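Local coordinates for protein actibind (Aspergillus niger, PDB 3D3Z) that cleaves RNA as a ribonuclease of the T2 family, probably without strict base specificity and with a preference for adenylic acid, at residues Ser89-Tyr94 with Ser106-Glu111; His110-His115 with Gly137-Gln142. All coordinates share one frame; numbering follows the deposited sequence.

Contact 1 (Ser89-Tyr94 with Ser106-Glu111); sequences SYMKEY and SFWEHE. With D3Z (1-(5-deoxy-beta-L-xylofuranosyl)pyrimidine-2,4(1H,3H)-dione), chain E; PO4 (phosphate ion), chain D; EDO (1,2-ethanediol), chain F.
M91 starts with CG beside its backbone N (chi1 -67°), stays extended at chi2 and bends at chi3, and that last turn lays its methyl over W108. W108 likewise has CG beside its own N, which sends the indole out from helix 104-116 to meet helix 85-94. CE of M91 sits 3.3 Å from W108 CD2 and 3.5 Å from the centroid of the five-membered ring, 17° off its normal: a CH-pi contact over the face. SD lies further off, 5.0 Å above the centroid of the six-membered ring, the longer part of a Met-aromatic pair. Nearer the backbone, M91 CB comes to 3.6 Å from W108 CZ2, and K92 crosses the indole at about a right angle, its CG 4.1 Å from W108 CH2. The polar end of the indole is satisfied elsewhere: NE1 is hydrogen-bonded to W95 O, which should help set the rotation of the ring. Helix 104-116 also serves the ligand site. F107 lies with one ring face under N3 of the uracil-bearing D3Z, 3.7 Å from the ring plane, and H110 gives NE2 to O4 of the phosphate at 2.5 Å, nearly straight. Between M91 and W108 the chemistry is dispersion and CH-pi contact, buried and apolar, while F107, H110 and E111 on the same helix belong to the D3Z pocket.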
ATOM      1  N   SER A  89     -16.303  -0.107   5.675  1.00 19.98           N
ATOM      2  CA  SER A  89     -16.235   0.579   6.979  1.00 20.26           C
ATOM      3  C   SER A  89     -14.767   0.806   7.403  1.00 19.56           C
ATOM      4  O   SER A  89     -14.365   1.924   7.797  1.00 19.61           O
ATOM      5  CB  SER A  89     -16.912  -0.273   8.060  1.00 20.77           C
ATOM      6  OG  SER A  89     -18.310  -0.327   7.875  1.00 26.29           O
ATOM      7  N   TYR A  90     -13.984  -0.254   7.280  1.00 19.24           N
ATOM      8  CA  TYR A  90     -12.573  -0.184   7.536  1.00 18.92           C
ATOM      9  C   TYR A  90     -11.861   0.828   6.574  1.00 17.49           C
ATOM     10  O   TYR A  90     -10.990   1.597   7.010  1.00 17.87           O
ATOM     11  CB  TYR A  90     -11.928  -1.572   7.473  1.00 18.90           C
ATOM     12  CG  TYR A  90     -10.450  -1.596   7.827  1.00 17.34           C
ATOM     13  CD1 TYR A  90     -10.022  -2.010   9.082  1.00 18.43           C
ATOM     14  CD2 TYR A  90      -9.470  -1.275   6.874  1.00 19.76           C
ATOM     15  CE1 TYR A  90      -8.669  -2.021   9.414  1.00 19.57           C
ATOM     16  CE2 TYR A  90      -8.103  -1.256   7.203  1.00 17.17           C
ATOM     17  CZ  TYR A  90      -7.728  -1.647   8.474  1.00 18.30           C
ATOM     18  OH  TYR A  90      -6.413  -1.684   8.820  1.00 22.12           O
ATOM     19  N   MET A  91     -12.196   0.827   5.286  1.00 17.42           N
ATOM     20  CA  MET A  91     -11.610   1.789   4.394  1.00 17.52           C
ATOM     21  C   MET A  91     -11.921   3.250   4.718  1.00 17.23           C
ATOM     22  O   MET A  91     -11.054   4.165   4.536  1.00 16.49           O
ATOM     23  CB  MET A  91     -11.974   1.474   2.952  1.00 15.62           C
ATOM     24  CG  MET A  91     -11.360   0.169   2.438  1.00 16.77           C
ATOM     25  SD  MET A  91     -12.067  -0.334   0.866  1.00 17.11           S
ATOM     26  CE  MET A  91     -12.023   1.189  -0.131  1.00 18.54           C
ATOM     27  N   LYS A  92     -13.152   3.509   5.154  1.00 17.11           N
ATOM     28  CA  LYS A  92     -13.497   4.826   5.636  1.00 18.67           C
ATOM     29  C   LYS A  92     -12.613   5.309   6.797  1.00 17.67           C
ATOM     30  O   LYS A  92     -12.255   6.486   6.866  1.00 17.69           O
ATOM     31  CB  LYS A  92     -14.957   4.840   6.064  1.00 18.52           C
ATOM     32  CG  LYS A  92     -15.905   4.806   4.892  1.00 20.51           C
ATOM     33  CD  LYS A  92     -17.348   4.674   5.380  1.00 21.93           C
ATOM     34  CE  LYS A  92     -18.393   4.534   4.256  1.00 25.97           C
ATOM     35  NZ  LYS A  92     -19.691   3.845   4.655  1.00 27.88           N
ATOM     36  N   GLU A  93     -12.230   4.381   7.671  1.00 18.39           N
ATOM     37  CA  GLU A  93     -11.408   4.666   8.839  1.00 17.96           C
ATOM     38  C   GLU A  93      -9.891   4.763   8.523  1.00 17.85           C
ATOM     39  O   GLU A  93      -9.240   5.736   8.905  1.00 16.50           O
ATOM     40  CB  GLU A  93     -11.677   3.609   9.927  1.00 18.60           C
ATOM     41  CG  GLU A  93     -10.758   3.714  11.118  1.00 18.28           C
ATOM     42  CD  GLU A  93     -10.828   5.055  11.869  1.00 19.92           C
ATOM     43  OE1 GLU A  93     -11.730   5.845  11.633  1.00 20.65           O
ATOM     44  OE2 GLU A  93      -9.934   5.311  12.648  1.00 17.56           O
ATOM     45  N   TYR A  94      -9.401   3.789   7.754  1.00 16.44           N
ATOM     46  CA  TYR A  94      -7.977   3.561   7.548  1.00 17.07           C
ATOM     47  C   TYR A  94      -7.480   3.856   6.138  1.00 16.85           C
ATOM     48  O   TYR A  94      -6.294   3.908   5.956  1.00 16.97           O
ATOM     49  CB  TYR A  94      -7.550   2.156   8.013  1.00 18.20           C
ATOM     50  CG  TYR A  94      -7.603   1.902   9.514  1.00 19.45           C
ATOM     51  CD1 TYR A  94      -6.572   2.298  10.346  1.00 21.15           C
ATOM     52  CD2 TYR A  94      -8.643   1.176  10.083  1.00 16.50           C
ATOM     53  CE1 TYR A  94      -6.626   2.042  11.709  1.00 20.15           C
ATOM     54  CE2 TYR A  94      -8.715   0.960  11.442  1.00 16.28           C
ATOM     55  CZ  TYR A  94      -7.697   1.384  12.247  1.00 17.99           C
ATOM     56  OH  TYR A  94      -7.748   1.172  13.609  1.00 18.73           O
ATOM     57  N   SER A 106     -13.540   9.181  -4.794  0.70 16.06           N
ATOM     58  CA  SER A 106     -12.623   9.638  -5.856  0.70 16.14           C
ATOM     59  C   SER A 106     -11.227   9.079  -5.635  0.70 15.04           C
ATOM     60  O   SER A 106     -10.576   8.674  -6.579  0.70 14.98           O
ATOM     61  CB  SER A 106     -12.551  11.183  -6.023  0.70 16.86           C
ATOM     62  OG  SER A 106     -12.601  11.875  -4.774  0.70 17.31           O
ATOM     63  N   PHE A 107     -10.796   9.033  -4.385  1.00 15.64           N
ATOM     64  CA  PHE A 107      -9.452   8.546  -4.014  1.00 16.13           C
ATOM     65  C   PHE A 107      -9.338   7.050  -4.319  1.00 16.18           C
ATOM     66  O   PHE A 107      -8.336   6.583  -4.906  1.00 13.50           O
ATOM     67  CB  PHE A 107      -9.217   8.811  -2.507  1.00 15.03           C
ATOM     68  CG  PHE A 107      -7.833   8.454  -1.986  1.00 15.05           C
ATOM     69  CD1 PHE A 107      -6.732   8.427  -2.766  1.00 15.01           C
ATOM     70  CD2 PHE A 107      -7.670   8.183  -0.656  1.00 13.93           C
ATOM     71  CE1 PHE A 107      -5.470   8.095  -2.243  1.00 16.63           C
ATOM     72  CE2 PHE A 107      -6.423   7.876  -0.106  1.00 16.19           C
ATOM     73  CZ  PHE A 107      -5.348   7.799  -0.894  1.00 13.86           C
ATOM     74  N   TRP A 108     -10.342   6.284  -3.892  1.00 16.30           N
ATOM     75  CA  TRP A 108     -10.366   4.825  -4.164  1.00 16.93           C
ATOM     76  C   TRP A 108     -10.441   4.501  -5.663  1.00 15.76           C
ATOM     77  O   TRP A 108      -9.731   3.625  -6.189  1.00 15.99           O
ATOM     78  CB  TRP A 108     -11.488   4.166  -3.366  1.00 17.41           C
ATOM     79  CG  TRP A 108     -11.439   4.405  -1.923  1.00 16.96           C
ATOM     80  CD1 TRP A 108     -10.304   4.608  -1.147  1.00 16.80           C
ATOM     81  CD2 TRP A 108     -12.542   4.370  -1.006  1.00 18.50           C
ATOM     82  NE1 TRP A 108     -10.663   4.753   0.181  1.00 15.41           N
ATOM     83  CE2 TRP A 108     -12.018   4.588   0.294  1.00 18.90           C
ATOM     84  CE3 TRP A 108     -13.927   4.164  -1.157  1.00 16.94           C
ATOM     85  CZ2 TRP A 108     -12.809   4.653   1.395  1.00 17.74           C
ATOM     86  CZ3 TRP A 108     -14.734   4.231  -0.029  1.00 16.73           C
ATOM     87  CH2 TRP A 108     -14.168   4.452   1.232  1.00 17.24           C
ATOM     88  N   GLU A 109     -11.289   5.259  -6.374  1.00 16.26           N
ATOM     89  CA  GLU A 109     -11.272   5.212  -7.855  1.00 17.67           C
ATOM     90  C   GLU A 109      -9.877   5.412  -8.372  1.00 17.73           C
ATOM     91  O   GLU A 109      -9.371   4.652  -9.216  1.00 15.00           O
ATOM     92  CB  GLU A 109     -12.181   6.276  -8.454  1.00 17.37           C
ATOM     93  CG  GLU A 109     -13.674   5.995  -8.296  1.00 19.56           C
ATOM     94  CD  GLU A 109     -14.528   7.204  -8.654  1.00 18.97           C
ATOM     95  OE1 GLU A 109     -13.968   8.081  -9.320  1.00 24.88           O
ATOM     96  OE2 GLU A 109     -15.720   7.271  -8.251  1.00 19.62           O
ATOM     97  N   HIS A 110      -9.236   6.480  -7.920  1.00 17.30           N
ATOM     98  CA  HIS A 110      -7.860   6.793  -8.375  1.00 16.58           C
ATOM     99  C   HIS A 110      -6.886   5.643  -8.176  1.00 14.65           C
ATOM    100  O   HIS A 110      -6.153   5.236  -9.089  1.00 15.36           O
ATOM    101  CB  HIS A 110      -7.345   8.079  -7.698  1.00 15.48           C
ATOM    102  CG  HIS A 110      -5.915   8.391  -8.016  1.00 17.45           C
ATOM    103  ND1 HIS A 110      -5.519   8.876  -9.239  1.00 20.79           N
ATOM    104  CD2 HIS A 110      -4.786   8.257  -7.279  1.00 18.41           C
ATOM    105  CE1 HIS A 110      -4.206   9.004  -9.260  1.00 20.09           C
ATOM    106  NE2 HIS A 110      -3.736   8.668  -8.070  1.00 16.99           N
ATOM    107  N   GLU A 111      -6.863   5.094  -6.965  1.00 15.45           N
ATOM    108  CA  GLU A 111      -5.955   4.010  -6.703  1.00 15.81           C
ATOM    109  C   GLU A 111      -6.202   2.748  -7.554  1.00 15.54           C
ATOM    110  O   GLU A 111      -5.254   2.189  -8.115  1.00 16.14           O
ATOM    111  CB  GLU A 111      -5.933   3.677  -5.230  1.00 14.96           C
ATOM    112  CG  GLU A 111      -5.248   4.837  -4.395  1.00 15.36           C
ATOM    113  CD  GLU A 111      -3.819   5.162  -4.817  1.00 18.29           C
ATOM    114  OE1 GLU A 111      -3.074   4.190  -5.025  1.00 15.99           O
ATOM    115  OE2 GLU A 111      -3.446   6.367  -4.922  1.00 18.95           O
TER
HETATM  116  N1  D3Z E 252      -4.428  12.330  -1.481  0.50 41.40           N
HETATM  117  C2  D3Z E 252      -5.796  12.057  -1.284  0.50 40.68           C
HETATM  118  N3  D3Z E 252      -6.210  11.600  -0.106  0.50 40.48           N
HETATM  119  C4  D3Z E 252      -5.364  11.377   0.901  0.50 40.63           C
HETATM  120  C5  D3Z E 252      -4.032  11.639   0.715  0.50 41.14           C
HETATM  121  C6  D3Z E 252      -3.565  12.125  -0.499  0.50 41.09           C
HETATM  122  O2  D3Z E 252      -6.635  12.239  -2.191  0.50 40.41           O
HETATM  123  O4  D3Z E 252      -5.738  10.956   2.015  0.50 40.47           O
HETATM  124  C1' D3Z E 252      -3.947  12.814  -2.750  0.50 41.89           C
HETATM  125  C2' D3Z E 252      -4.958  12.345  -3.776  0.50 44.08           C
HETATM  126  O2' D3Z E 252      -5.674  13.474  -4.309  0.50 45.72           O
HETATM  127  C3' D3Z E 252      -4.173  11.538  -4.795  0.50 43.14           C
HETATM  128  C4' D3Z E 252      -2.718  11.579  -4.365  0.50 44.13           C
HETATM  129  O3' D3Z E 252      -4.613  10.190  -4.812  0.50 43.55           O
HETATM  130  O4' D3Z E 252      -2.681  12.209  -3.069  0.50 44.33           O
HETATM  131  C5' D3Z E 252      -2.150  10.165  -4.347  0.50 43.85           C
HETATM  132  P   PO4 D 251      -0.487   7.745  -6.463  1.00 20.80           P
HETATM  133  O1  PO4 D 251       0.345   7.225  -7.646  1.00 19.13           O
HETATM  134  O2  PO4 D 251       0.501   8.326  -5.491  1.00 24.44           O
HETATM  135  O3  PO4 D 251      -1.322   6.616  -5.900  1.00 22.57           O
HETATM  136  O4  PO4 D 251      -1.405   8.739  -7.124  1.00 18.37           O
HETATM  137  C1  EDO F 253     -11.833  10.216   9.782  1.00 29.89           C
HETATM  138  O1  EDO F 253     -10.673  11.042   9.557  1.00 30.05           O
HETATM  139  C2  EDO F 253     -11.628   8.885   9.056  1.00 26.44           C
HETATM  140  O2  EDO F 253     -10.333   8.315   9.316  1.00 26.80           O

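Contact 2 (His110-His115 with Gly137-Gln142); sequences HEWNKH and GDFFQQ. With D3Z (1-(5-deoxy-beta-L-xylofuranosyl)pyrimidine-2,4(1H,3H)-dione), chain E; PO4 (phosphate ion), chain D.
W112 and F139 form a T-shaped (edge-to-face) pair where helix 104-116 meets helix 134-147, the short axes 11.2 Å apart and crossing at 106°. Both helices belong to the RNase T2 fold, and residues 110-115 lie in one of its two signature segments, the one carrying E111 and H115, both predicted active-site residues. W112 starts at CB, which packs at 4.0 Å against CZ of F140. With CG anti to the backbone N (chi1 166°), the indole then swings toward helix 134-147. On the benzene side CE3 lies over the F139 ring, 3.6 Å from F139 CD2, and with the planes at 71° the edge of W112 points into that face. CZ3 comes equally near F139 CB. On the pyrrole side NE1 is hydrogen-bonded to R70 O, so the one polar atom of the indole is satisfied and the ring is held from both ends. F139 in turn presents its rim to F140, with CD2 over the centre of that ring. From the same helix 104-116, K114 and H115 reach the phosphate instead, and K114 CG lies over the centre of the H115 ring while W54 stacks on that imidazole. OE1 of E111 is hydrogen-bonded to W54 NE1, so W54 touches two of the three predicted active-site side chains. Phosphate O1 takes two bonds: one from K114 NZ at 2.9 Å, the other, nearly straight, from H115 NE2 at 2.7 Å.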
ATOM      1  N   HIS A 110      -9.236   6.480  -7.920  1.00 17.30           N
ATOM      2  CA  HIS A 110      -7.860   6.793  -8.375  1.00 16.58           C
ATOM      3  C   HIS A 110      -6.886   5.643  -8.176  1.00 14.65           C
ATOM      4  O   HIS A 110      -6.153   5.236  -9.089  1.00 15.36           O
ATOM      5  CB  HIS A 110      -7.345   8.079  -7.698  1.00 15.48           C
ATOM      6  CG  HIS A 110      -5.915   8.391  -8.016  1.00 17.45           C
ATOM      7  ND1 HIS A 110      -5.519   8.876  -9.239  1.00 20.79           N
ATOM      8  CD2 HIS A 110      -4.786   8.257  -7.279  1.00 18.41           C
ATOM      9  CE1 HIS A 110      -4.206   9.004  -9.260  1.00 20.09           C
ATOM     10  NE2 HIS A 110      -3.736   8.668  -8.070  1.00 16.99           N
ATOM     11  N   GLU A 111      -6.863   5.094  -6.965  1.00 15.45           N
ATOM     12  CA  GLU A 111      -5.955   4.010  -6.703  1.00 15.81           C
ATOM     13  C   GLU A 111      -6.202   2.748  -7.554  1.00 15.54           C
ATOM     14  O   GLU A 111      -5.254   2.189  -8.115  1.00 16.14           O
ATOM     15  CB  GLU A 111      -5.933   3.677  -5.230  1.00 14.96           C
ATOM     16  CG  GLU A 111      -5.248   4.837  -4.395  1.00 15.36           C
ATOM     17  CD  GLU A 111      -3.819   5.162  -4.817  1.00 18.29           C
ATOM     18  OE1 GLU A 111      -3.074   4.190  -5.025  1.00 15.99           O
ATOM     19  OE2 GLU A 111      -3.446   6.367  -4.922  1.00 18.95           O
ATOM     20  N   TRP A 112      -7.447   2.322  -7.649  1.00 16.68           N
ATOM     21  CA  TRP A 112      -7.819   1.142  -8.475  1.00 16.22           C
ATOM     22  C   TRP A 112      -7.455   1.444  -9.944  1.00 16.38           C
ATOM     23  O   TRP A 112      -6.755   0.660 -10.621  1.00 16.27           O
ATOM     24  CB  TRP A 112      -9.360   0.761  -8.323  1.00 16.22           C
ATOM     25  CG  TRP A 112      -9.662  -0.173  -9.421  1.00 17.21           C
ATOM     26  CD1 TRP A 112     -10.297   0.103 -10.598  1.00 17.44           C
ATOM     27  CD2 TRP A 112      -9.141  -1.502  -9.552  1.00 17.23           C
ATOM     28  NE1 TRP A 112     -10.271  -0.999 -11.420  1.00 18.49           N
ATOM     29  CE2 TRP A 112      -9.518  -1.984 -10.820  1.00 20.01           C
ATOM     30  CE3 TRP A 112      -8.385  -2.327  -8.713  1.00 16.79           C
ATOM     31  CZ2 TRP A 112      -9.178  -3.263 -11.265  1.00 17.28           C
ATOM     32  CZ3 TRP A 112      -8.010  -3.576  -9.177  1.00 16.91           C
ATOM     33  CH2 TRP A 112      -8.415  -4.030 -10.434  1.00 17.77           C
ATOM     34  N   ASN A 113      -8.004   2.541 -10.466  1.00 16.18           N
ATOM     35  CA  ASN A 113      -7.803   2.889 -11.893  1.00 17.17           C
ATOM     36  C   ASN A 113      -6.374   3.057 -12.287  1.00 18.02           C
ATOM     37  O   ASN A 113      -5.965   2.593 -13.340  1.00 16.24           O
ATOM     38  CB  ASN A 113      -8.609   4.142 -12.303  1.00 18.12           C
ATOM     39  CG  ASN A 113     -10.102   3.945 -12.128  1.00 19.45           C
ATOM     40  OD1 ASN A 113     -10.588   2.798 -12.051  1.00 19.12           O
ATOM     41  ND2 ASN A 113     -10.845   5.053 -12.032  1.00 17.31           N
ATOM     42  N   LYS A 114      -5.608   3.767 -11.485  1.00 18.16           N
ATOM     43  CA  LYS A 114      -4.196   4.035 -11.803  1.00 18.90           C
ATOM     44  C   LYS A 114      -3.313   2.835 -11.609  1.00 17.96           C
ATOM     45  O   LYS A 114      -2.467   2.516 -12.449  1.00 17.34           O
ATOM     46  CB  LYS A 114      -3.654   5.174 -10.898  1.00 19.57           C
ATOM     47  CG  LYS A 114      -2.197   5.545 -11.178  1.00 19.03           C
ATOM     48  CD  LYS A 114      -1.796   6.914 -10.598  1.00 19.27           C
ATOM     49  CE  LYS A 114      -0.386   7.306 -11.076  1.00 20.76           C
ATOM     50  NZ  LYS A 114       0.165   8.446 -10.305  1.00 19.17           N
ATOM     51  N   HIS A 115      -3.449   2.199 -10.459  1.00 18.29           N
ATOM     52  CA  HIS A 115      -2.529   1.149 -10.037  1.00 18.11           C
ATOM     53  C   HIS A 115      -3.072  -0.313 -10.000  1.00 18.61           C
ATOM     54  O   HIS A 115      -2.373  -1.233 -10.418  1.00 18.36           O
ATOM     55  CB  HIS A 115      -2.005   1.485  -8.639  1.00 19.96           C
ATOM     56  CG  HIS A 115      -1.098   2.687  -8.593  1.00 19.13           C
ATOM     57  ND1 HIS A 115       0.130   2.732  -9.245  1.00 20.63           N
ATOM     58  CD2 HIS A 115      -1.225   3.870  -7.944  1.00 20.07           C
ATOM     59  CE1 HIS A 115       0.712   3.894  -8.982  1.00 21.48           C
ATOM     60  NE2 HIS A 115      -0.100   4.612  -8.215  1.00 20.40           N
ATOM     61  N   GLY A 137     -12.970  -5.721  -5.733  1.00 17.16           N
ATOM     62  CA  GLY A 137     -13.137  -5.931  -4.305  1.00 17.22           C
ATOM     63  C   GLY A 137     -11.991  -6.696  -3.660  1.00 16.98           C
ATOM     64  O   GLY A 137     -11.587  -6.377  -2.517  1.00 16.40           O
ATOM     65  N   ASP A 138     -11.495  -7.723  -4.359  1.00 16.25           N
ATOM     66  CA  ASP A 138     -10.390  -8.511  -3.845  1.00 16.67           C
ATOM     67  C   ASP A 138      -9.122  -7.638  -3.646  1.00 15.21           C
ATOM     68  O   ASP A 138      -8.341  -7.873  -2.698  1.00 17.05           O
ATOM     69  CB  ASP A 138     -10.037  -9.672  -4.764  1.00 17.78           C
ATOM     70  CG  ASP A 138     -11.026 -10.857  -4.667  1.00 18.07           C
ATOM     71  OD1 ASP A 138     -11.924 -10.901  -3.786  1.00 17.57           O
ATOM     72  OD2 ASP A 138     -10.811 -11.742  -5.505  1.00 23.56           O
ATOM     73  N   PHE A 139      -8.897  -6.710  -4.575  1.00 16.19           N
ATOM     74  CA  PHE A 139      -7.778  -5.767  -4.534  1.00 16.01           C
ATOM     75  C   PHE A 139      -7.855  -4.921  -3.248  1.00 16.14           C
ATOM     76  O   PHE A 139      -6.933  -4.953  -2.420  1.00 16.48           O
ATOM     77  CB  PHE A 139      -7.723  -4.919  -5.806  1.00 15.74           C
ATOM     78  CG  PHE A 139      -6.868  -3.642  -5.649  1.00 15.15           C
ATOM     79  CD1 PHE A 139      -5.496  -3.666  -5.885  1.00 16.73           C
ATOM     80  CD2 PHE A 139      -7.431  -2.470  -5.229  1.00 16.66           C
ATOM     81  CE1 PHE A 139      -4.736  -2.525  -5.727  1.00 14.64           C
ATOM     82  CE2 PHE A 139      -6.677  -1.299  -5.100  1.00 16.08           C
ATOM     83  CZ  PHE A 139      -5.320  -1.353  -5.355  1.00 15.98           C
ATOM     84  N   PHE A 140      -8.989  -4.301  -2.990  1.00 15.81           N
ATOM     85  CA  PHE A 140      -9.184  -3.488  -1.790  1.00 15.48           C
ATOM     86  C   PHE A 140      -8.987  -4.293  -0.543  1.00 16.41           C
ATOM     87  O   PHE A 140      -8.194  -3.899   0.300  1.00 16.40           O
ATOM     88  CB  PHE A 140     -10.514  -2.784  -1.834  1.00 16.11           C
ATOM     89  CG  PHE A 140     -10.487  -1.622  -2.772  1.00 14.80           C
ATOM     90  CD1 PHE A 140      -9.877  -0.428  -2.379  1.00 16.17           C
ATOM     91  CD2 PHE A 140     -10.968  -1.709  -4.060  1.00 14.15           C
ATOM     92  CE1 PHE A 140      -9.751   0.632  -3.217  1.00 17.76           C
ATOM     93  CE2 PHE A 140     -10.854  -0.634  -4.912  1.00 16.21           C
ATOM     94  CZ  PHE A 140     -10.247   0.558  -4.476  1.00 17.73           C
ATOM     95  N   GLN A 141      -9.564  -5.494  -0.510  1.00 15.51           N
ATOM     96  CA  GLN A 141      -9.274  -6.461   0.570  1.00 15.98           C
ATOM     97  C   GLN A 141      -7.776  -6.786   0.750  1.00 16.20           C
ATOM     98  O   GLN A 141      -7.291  -6.764   1.867  1.00 17.56           O
ATOM     99  CB  GLN A 141     -10.106  -7.765   0.434  1.00 16.85           C
ATOM    100  CG  GLN A 141     -10.025  -8.624   1.717  1.00 16.64           C
ATOM    101  CD  GLN A 141     -10.604  -7.962   2.948  1.00 20.01           C
ATOM    102  OE1 GLN A 141     -11.804  -7.703   3.012  1.00 22.43           O
ATOM    103  NE2 GLN A 141      -9.790  -7.809   3.986  1.00 18.60           N
ATOM    104  N   GLN A 142      -7.069  -7.047  -0.335  1.00 16.46           N
ATOM    105  CA  GLN A 142      -5.632  -7.413  -0.306  1.00 17.65           C
ATOM    106  C   GLN A 142      -4.793  -6.242   0.268  1.00 17.64           C
ATOM    107  O   GLN A 142      -3.952  -6.432   1.107  1.00 18.54           O
ATOM    108  CB  GLN A 142      -5.182  -7.741  -1.727  1.00 18.10           C
ATOM    109  CG  GLN A 142      -3.746  -8.234  -1.861  1.00 19.08           C
ATOM    110  CD  GLN A 142      -3.430  -9.457  -1.056  1.00 24.92           C
ATOM    111  OE1 GLN A 142      -4.193 -10.416  -1.054  1.00 25.20           O
ATOM    112  NE2 GLN A 142      -2.303  -9.442  -0.381  1.00 24.84           N
TER
HETATM  113  N1  D3Z E 252      -4.428  12.330  -1.481  0.50 41.40           N
HETATM  114  C2  D3Z E 252      -5.796  12.057  -1.284  0.50 40.68           C
HETATM  115  N3  D3Z E 252      -6.210  11.600  -0.106  0.50 40.48           N
HETATM  116  C4  D3Z E 252      -5.364  11.377   0.901  0.50 40.63           C
HETATM  117  C5  D3Z E 252      -4.032  11.639   0.715  0.50 41.14           C
HETATM  118  C6  D3Z E 252      -3.565  12.125  -0.499  0.50 41.09           C
HETATM  119  O2  D3Z E 252      -6.635  12.239  -2.191  0.50 40.41           O
HETATM  120  O4  D3Z E 252      -5.738  10.956   2.015  0.50 40.47           O
HETATM  121  C1' D3Z E 252      -3.947  12.814  -2.750  0.50 41.89           C
HETATM  122  C2' D3Z E 252      -4.958  12.345  -3.776  0.50 44.08           C
HETATM  123  O2' D3Z E 252      -5.674  13.474  -4.309  0.50 45.72           O
HETATM  124  C3' D3Z E 252      -4.173  11.538  -4.795  0.50 43.14           C
HETATM  125  C4' D3Z E 252      -2.718  11.579  -4.365  0.50 44.13           C
HETATM  126  O3' D3Z E 252      -4.613  10.190  -4.812  0.50 43.55           O
HETATM  127  O4' D3Z E 252      -2.681  12.209  -3.069  0.50 44.33           O
HETATM  128  C5' D3Z E 252      -2.150  10.165  -4.347  0.50 43.85           C
HETATM  129  P   PO4 D 251      -0.487   7.745  -6.463  1.00 20.80           P
HETATM  130  O1  PO4 D 251       0.345   7.225  -7.646  1.00 19.13           O
HETATM  131  O2  PO4 D 251       0.501   8.326  -5.491  1.00 24.44           O
HETATM  132  O3  PO4 D 251      -1.322   6.616  -5.900  1.00 22.57           O
HETATM  133  O4  PO4 D 251      -1.405   8.739  -7.124  1.00 18.37           O

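From the N terminus, helix 85-94 comes first, and contact 1 closes the 11 residues between its segments, mostly loop, ending in the first turn of helix 104-116. The chain runs on through that helix, and contact 2 closes the longer excursion of 21 residues between its segments. The two closures follow one another without nesting, overlapping at H110 and E111 on the shared middle helix. They also meet in space: M91 CE touches F140 CD1 at 3.5 Å, and W108 O lies 3.6 Å from F140 CZ. The three helices thus share one apolar core, while the middle one also supplies side chains to the D3Z pocket and to the bound phosphate ion.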